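Local coordinates for tellurite resistance protein of COG3793 (Nostoc punctiforme, PDB 2OU3) that is of uncertain biochemical function but belongs to the TerB family associated with tellurite resistance and binds zinc and 1H-indole-3-carbaldehyde, at residues A[33-38]-A[81-86]; A[101-106]-A[141-146]. All blocks are in the same frame, centred on the assembly; numbering follows the deposited sequence. Where two conformers were deposited one is given.

Contact 1. Residues A[33-38]-A[81-86]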
loop_
_atom_site.group_PDB
_atom_site.type_symbol
_atom_site.label_atom_id
_atom_site.label_comp_id
_atom_site.label_asym_id
_atom_site.label_seq_id
_atom_site.Cartn_x
_atom_site.Cartn_y
_atom_site.Cartn_z
HETATM N N MSE A 33 -6.673 -2.017 -15.180
HETATM C CA MSE A 33 -7.040 -0.630 -14.868
HETATM C C MSE A 33 -8.125 -0.108 -15.779
HETATM O O MSE A 33 -8.990 0.632 -15.340
HETATM C CB MSE A 33 -5.843 0.314 -14.928
HETATM C CG MSE A 33 -4.965 0.239 -13.727
HETATM SE SE MSE A 33 -5.919 0.551 -12.058
HETATM C CE MSE A 33 -6.985 1.955 -12.590
ATOM N N LYS A 34 -8.088 -0.487 -17.065
ATOM C CA LYS A 34 -9.176 -0.137 -17.972
ATOM C C LYS A 34 -10.497 -0.720 -17.482
ATOM O O LYS A 34 -11.530 -0.085 -17.563
ATOM C CB LYS A 34 -8.887 -0.582 -19.423
ATOM C CG LYS A 34 -7.825 0.318 -20.090
ATOM C CD LYS A 34 -7.294 -0.184 -21.417
ATOM C CE LYS A 34 -6.354 0.861 -22.053
ATOM N NZ LYS A 34 -5.842 0.465 -23.399
ATOM N N SER A 35 -10.454 -1.941 -16.959
ATOM C CA SER A 35 -11.649 -2.578 -16.422
ATOM C C SER A 35 -12.173 -1.790 -15.216
ATOM O O SER A 35 -13.371 -1.552 -15.054
ATOM C CB SER A 35 -11.310 -3.999 -15.993
ATOM O OG SER A 35 -10.868 -4.720 -17.103
ATOM N N VAL A 36 -11.242 -1.399 -14.362
ATOM C CA VAL A 36 -11.558 -0.681 -13.137
ATOM C C VAL A 36 -12.203 0.642 -13.489
ATOM O O VAL A 36 -13.238 0.999 -12.910
ATOM C CB VAL A 36 -10.290 -0.455 -12.274
ATOM C CG1 VAL A 36 -10.535 0.650 -11.201
ATOM C CG2 VAL A 36 -9.826 -1.778 -11.622
ATOM N N LEU A 37 -11.606 1.373 -14.440
ATOM C CA LEU A 37 -12.157 2.651 -14.864
ATOM C C LEU A 37 -13.523 2.490 -15.507
ATOM O O LEU A 37 -14.436 3.289 -15.237
ATOM C CB LEU A 37 -11.224 3.364 -15.845
ATOM C CG LEU A 37 -9.884 3.811 -15.286
ATOM C CD1 LEU A 37 -9.007 4.311 -16.418
ATOM C CD2 LEU A 37 -10.122 4.882 -14.205
ATOM N N THR A 38 -13.681 1.466 -16.351
ATOM C CA THR A 38 -14.984 1.174 -16.930
ATOM C C THR A 38 -16.024 0.930 -15.829
ATOM O O THR A 38 -17.143 1.424 -15.902
ATOM C CB THR A 38 -14.942 -0.065 -17.825
ATOM O OG1 THR A 38 -13.904 0.103 -18.774
ATOM C CG2 THR A 38 -16.257 -0.269 -18.548
ATOM N N GLU A 81 -17.309 -6.445 -20.147
ATOM C CA GLU A 81 -17.052 -7.868 -20.444
ATOM C C GLU A 81 -16.070 -8.080 -21.583
ATOM O O GLU A 81 -15.357 -9.079 -21.630
ATOM C CB GLU A 81 -18.362 -8.602 -20.760
ATOM C CG GLU A 81 -19.090 -8.143 -22.042
ATOM C CD GLU A 81 -20.075 -6.980 -21.824
ATOM O OE1 GLU A 81 -20.007 -6.281 -20.783
ATOM O OE2 GLU A 81 -20.913 -6.768 -22.730
ATOM N N GLU A 82 -16.068 -7.166 -22.546
ATOM C CA GLU A 82 -15.112 -7.242 -23.655
ATOM C C GLU A 82 -13.700 -6.865 -23.204
ATOM O O GLU A 82 -12.720 -7.459 -23.644
ATOM C CB GLU A 82 -15.535 -6.349 -24.809
ATOM C CG GLU A 82 -16.906 -6.736 -25.403
ATOM C CD GLU A 82 -17.244 -5.960 -26.683
ATOM O OE1 GLU A 82 -16.389 -5.176 -27.168
ATOM O OE2 GLU A 82 -18.380 -6.113 -27.182
ATOM N N VAL A 83 -13.600 -5.888 -22.327
ATOM C CA VAL A 83 -12.307 -5.485 -21.827
ATOM C C VAL A 83 -11.624 -6.642 -21.077
ATOM O O VAL A 83 -10.458 -6.973 -21.350
ATOM C CB VAL A 83 -12.425 -4.205 -20.982
ATOM C CG1 VAL A 83 -11.044 -3.812 -20.415
ATOM C CG2 VAL A 83 -12.963 -3.074 -21.846
ATOM N N ILE A 84 -12.347 -7.248 -20.136
ATOM C CA ILE A 84 -11.753 -8.278 -19.276
ATOM C C ILE A 84 -11.324 -9.491 -20.080
ATOM O O ILE A 84 -10.320 -10.133 -19.758
ATOM C CB ILE A 84 -12.638 -8.683 -18.038
ATOM C CG1 ILE A 84 -13.892 -9.483 -18.461
ATOM C CG2 ILE A 84 -12.985 -7.437 -17.191
ATOM C CD1 ILE A 84 -14.596 -10.269 -17.324
ATOM N N ALA A 85 -12.040 -9.754 -21.163
ATOM C CA ALA A 85 -11.772 -10.907 -22.032
ATOM C C ALA A 85 -10.477 -10.751 -22.860
ATOM O O ALA A 85 -10.003 -11.689 -23.485
ATOM C CB ALA A 85 -12.992 -11.176 -22.969
ATOM N N ARG A 86 -9.872 -9.570 -22.805
ATOM C CA ARG A 86 -8.591 -9.352 -23.438
ATOM C C ARG A 86 -7.462 -10.084 -22.725
ATOM O O ARG A 86 -6.400 -10.275 -23.311
ATOM C CB ARG A 86 -8.287 -7.857 -23.575
ATOM C CG ARG A 86 -9.201 -7.167 -24.555
ATOM C CD ARG A 86 -9.011 -5.650 -24.584
ATOM N NE ARG A 86 -10.168 -5.056 -25.228
ATOM C CZ ARG A 86 -10.576 -3.797 -25.100
ATOM N NH1 ARG A 86 -9.916 -2.914 -24.355
ATOM N NH2 ARG A 86 -11.689 -3.446 -25.731
#
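Val83, which meets Ser35 and Lys34 through CG1, turns its CA to the flat guanidinium of Arg86: the CA sits 4.0 Å above the plane, over the centre of one face. The same guanidinium is held elsewhere by a salt bridge from NH2 to Glu78. In this all-helical TerB-family fold, the contact sets the short helix 80-84 against the middle of helix 26-41, close to the indole aldehyde pocket lined by Val90, on which Ser35 also packs. The approach is close, 6.2 Å between the CA atoms of Ser35 and Val83, in keeping with the small side chain of Ser35. Its OG is in contact with two methyl groups at once, Val83 CG1 and Ile84 CG2, each 3.4 Å from Ser35 OG. This buried hydroxyl is satisfied by turning back along its own helix to the carbonyl of Ile31. Ile84 has CG1 between the backbone N and the carbonyl carbon (chi1 71°), which carries that longer branch away and leaves CG2 against the serine. Beside it, Val83 CG1 also touches the root of Lys34, 4.0 Å from Lys34 CB. From there the lysine chain runs extended to a salt bridge with Asp70. Lys34 NZ lies 5.4 Å from Arg86 NH1, and the carboxylates of Asp70 and Glu78 probably offset these two like charges. One turn on, Thr38 OG1 bonds Lys34 O at 2.7 Å, approaching the face of that carbonyl opposite the one used by Thr38 N.

Contact 2. Residues A[101-106]-A[141-146]. With ZN (zinc ion), chain C.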
loop_
_atom_site.group_PDB
_atom_site.type_symbol
_atom_site.label_atom_id
_atom_site.label_comp_id
_atom_site.label_asym_id
_atom_site.label_seq_id
_atom_site.Cartn_x
_atom_site.Cartn_y
_atom_site.Cartn_z
ATOM N N ALA A 101 -12.670 -0.472 -8.066
ATOM C CA ALA A 101 -13.678 0.457 -8.579
ATOM C C ALA A 101 -14.419 1.189 -7.455
ATOM O O ALA A 101 -14.680 2.398 -7.537
ATOM C CB ALA A 101 -14.692 -0.281 -9.462
ATOM N N ILE A 102 -14.722 0.455 -6.390
ATOM C CA ILE A 102 -15.331 1.056 -5.185
ATOM C C ILE A 102 -14.415 2.111 -4.595
ATOM O O ILE A 102 -14.858 3.218 -4.303
ATOM C CB ILE A 102 -15.639 -0.021 -4.131
ATOM C CG1 ILE A 102 -16.769 -0.916 -4.640
ATOM C CG2 ILE A 102 -16.007 0.619 -2.744
ATOM C CD1 ILE A 102 -16.895 -2.293 -3.917
ATOM N N TRP A 103 -13.134 1.771 -4.414
ATOM C CA TRP A 103 -12.146 2.709 -3.869
ATOM C C TRP A 103 -11.982 3.927 -4.770
ATOM O O TRP A 103 -11.914 5.044 -4.286
ATOM C CB TRP A 103 -10.790 2.046 -3.678
ATOM C CG TRP A 103 -10.592 1.429 -2.368
ATOM C CD1 TRP A 103 -10.774 0.126 -2.031
ATOM C CD2 TRP A 103 -10.186 2.106 -1.179
ATOM N NE1 TRP A 103 -10.462 -0.066 -0.693
ATOM C CE2 TRP A 103 -10.120 1.138 -0.143
ATOM C CE3 TRP A 103 -9.892 3.439 -0.879
ATOM C CZ2 TRP A 103 -9.750 1.468 1.143
ATOM C CZ3 TRP A 103 -9.523 3.760 0.402
ATOM C CH2 TRP A 103 -9.464 2.790 1.395
ATOM N N VAL A 104 -11.937 3.707 -6.080
ATOM C CA VAL A 104 -11.881 4.827 -7.022
ATOM C C VAL A 104 -13.103 5.757 -6.881
ATOM O O VAL A 104 -12.948 6.962 -6.879
ATOM C CB VAL A 104 -11.776 4.340 -8.470
ATOM C CG1 VAL A 104 -11.988 5.500 -9.444
ATOM C CG2 VAL A 104 -10.385 3.689 -8.709
ATOM N N SER A 105 -14.291 5.182 -6.807
ATOM C CA SER A 105 -15.519 5.923 -6.695
ATOM C C SER A 105 -15.537 6.711 -5.373
ATOM O O SER A 105 -16.095 7.789 -5.277
ATOM C CB SER A 105 -16.695 4.961 -6.763
ATOM O OG SER A 105 -16.824 4.413 -8.061
ATOM N N ALA A 106 -14.949 6.150 -4.335
ATOM C CA ALA A 106 -14.899 6.808 -3.033
ATOM C C ALA A 106 -13.901 7.963 -2.988
ATOM O O ALA A 106 -13.936 8.748 -2.051
ATOM C CB ALA A 106 -14.512 5.773 -1.943
ATOM N N TYR A 141 -15.195 -0.076 3.519
ATOM C CA TYR A 141 -15.456 0.857 4.636
ATOM C C TYR A 141 -14.502 0.583 5.784
ATOM O O TYR A 141 -14.017 1.513 6.413
ATOM C CB TYR A 141 -16.902 0.821 5.125
ATOM C CG TYR A 141 -17.849 1.564 4.207
ATOM C CD1 TYR A 141 -17.803 2.953 4.101
ATOM C CD2 TYR A 141 -18.794 0.874 3.445
ATOM C CE1 TYR A 141 -18.679 3.630 3.249
ATOM C CE2 TYR A 141 -19.664 1.539 2.599
ATOM C CZ TYR A 141 -19.601 2.903 2.501
ATOM O OH TYR A 141 -20.479 3.533 1.668
ATOM N N TYR A 142 -14.282 -0.695 6.066
ATOM C CA TYR A 142 -13.363 -1.111 7.132
ATOM C C TYR A 142 -11.915 -0.733 6.829
ATOM O O TYR A 142 -11.187 -0.284 7.719
ATOM C CB TYR A 142 -13.444 -2.612 7.347
ATOM C CG TYR A 142 -14.514 -3.050 8.317
ATOM C CD1 TYR A 142 -15.838 -3.174 7.909
ATOM C CD2 TYR A 142 -14.205 -3.349 9.641
ATOM C CE1 TYR A 142 -16.844 -3.581 8.784
ATOM C CE2 TYR A 142 -15.204 -3.765 10.530
ATOM C CZ TYR A 142 -16.522 -3.872 10.084
ATOM O OH TYR A 142 -17.527 -4.280 10.929
ATOM N N GLU A 143 -11.490 -0.935 5.584
ATOM C CA GLU A 143 -10.130 -0.573 5.180
ATOM C C GLU A 143 -9.899 0.945 5.289
ATOM O O GLU A 143 -8.895 1.394 5.853
ATOM C CB GLU A 143 -9.847 -1.059 3.774
ATOM C CG GLU A 143 -9.578 -2.540 3.651
ATOM C CD GLU A 143 -9.388 -3.015 2.166
ATOM O OE1 GLU A 143 -9.786 -2.316 1.192
ATOM O OE2 GLU A 143 -8.917 -4.156 1.987
ATOM N N ALA A 144 -10.869 1.716 4.816
ATOM C CA ALA A 144 -10.809 3.178 4.848
ATOM C C ALA A 144 -10.757 3.669 6.290
ATOM O O ALA A 144 -9.941 4.504 6.643
ATOM C CB ALA A 144 -12.006 3.763 4.100
ATOM N N ALA A 145 -11.610 3.093 7.134
ATOM C CA ALA A 145 -11.661 3.443 8.559
ATOM C C ALA A 145 -10.377 3.103 9.328
ATOM O O ALA A 145 -9.916 3.866 10.176
ATOM C CB ALA A 145 -12.878 2.763 9.208
ATOM N N LEU A 146 -9.809 1.949 9.040
ATOM C CA LEU A 146 -8.597 1.495 9.701
ATOM C C LEU A 146 -7.393 2.340 9.277
ATOM O O LEU A 146 -6.497 2.610 10.078
ATOM C CB LEU A 146 -8.369 0.006 9.402
ATOM C CG LEU A 146 -7.256 -0.690 10.198
ATOM C CD1 LEU A 146 -7.418 -0.541 11.717
ATOM C CD2 LEU A 146 -7.171 -2.176 9.784
HETATM ZN ZN ZN C . -17.168 9.189 -6.380
HETATM O O HOH W 1 -18.237 10.882 -7.486
HETATM O O HOH W 2 -18.053 9.681 -4.426
#
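Between residues 101-106 and 141-146 the contact runs through Trp103, and its tight part lies along one side of the indole. Trp103 NE1 donates to Glu143 OE1 at 3.0 Å with an N-H...O angle of 153°; the oxygen lies near the ring plane and is met nearly along its C-O axis. The carboxylate is turned 36° from the indole. Farther along the same edge, Glu143 CB sits in the ring plane, 3.6 Å from Trp103 CZ2, and Trp103 CH2 comes obliquely onto Ala144, 3.7 Å from its CA and 3.8 Å from its CB. Glu143 reaches the indole nitrogen with CG beside its own backbone N (chi1 -76°) and an extended chain beyond. The backbones themselves stand well apart, with the CA atoms of Trp103 and Ala144 8.8 Å from each other. This is a helix pair of the all-alpha TerB-family fold, joined near the surface where the dimer forms: Glu143 OE2 makes a salt bridge to Arg150 of the second subunit, and Trp16 of that subunit meets Trp103 edge-to-face. By contrast, Tyr142 and Ala145 lie on the exposed side of helix 130-154. Two residues beyond Trp103, the carbonyl O of Ser105 binds zinc at 2.1 Å, in a site completed by Glu50, Asp108, Glu115 and two waters.

Overall arrangement
From the N terminus, helix 4-18 leads to helix 26-41, and the chain then passes through helices 48-60 and 65-73 before contact 1 closes this first loop by laying helix 80-84 on residues 33-38. Helix 94-106 opens the second loop, which runs through helix 113-126 and closes at contact 2 on helix 130-154. The loops follow in series, neither nested nor crossed, and the centres of the two contacts lie about 20 Å apart on opposite sides of the chain's centre. Helices 26-41 and 94-106 nevertheless join them directly, Val36 CG1 packing 3.9 Å from Val104 CG2. Zinc adds a second tie, drawing Glu50 from the first loop to Ser105, Asp108 and Glu115.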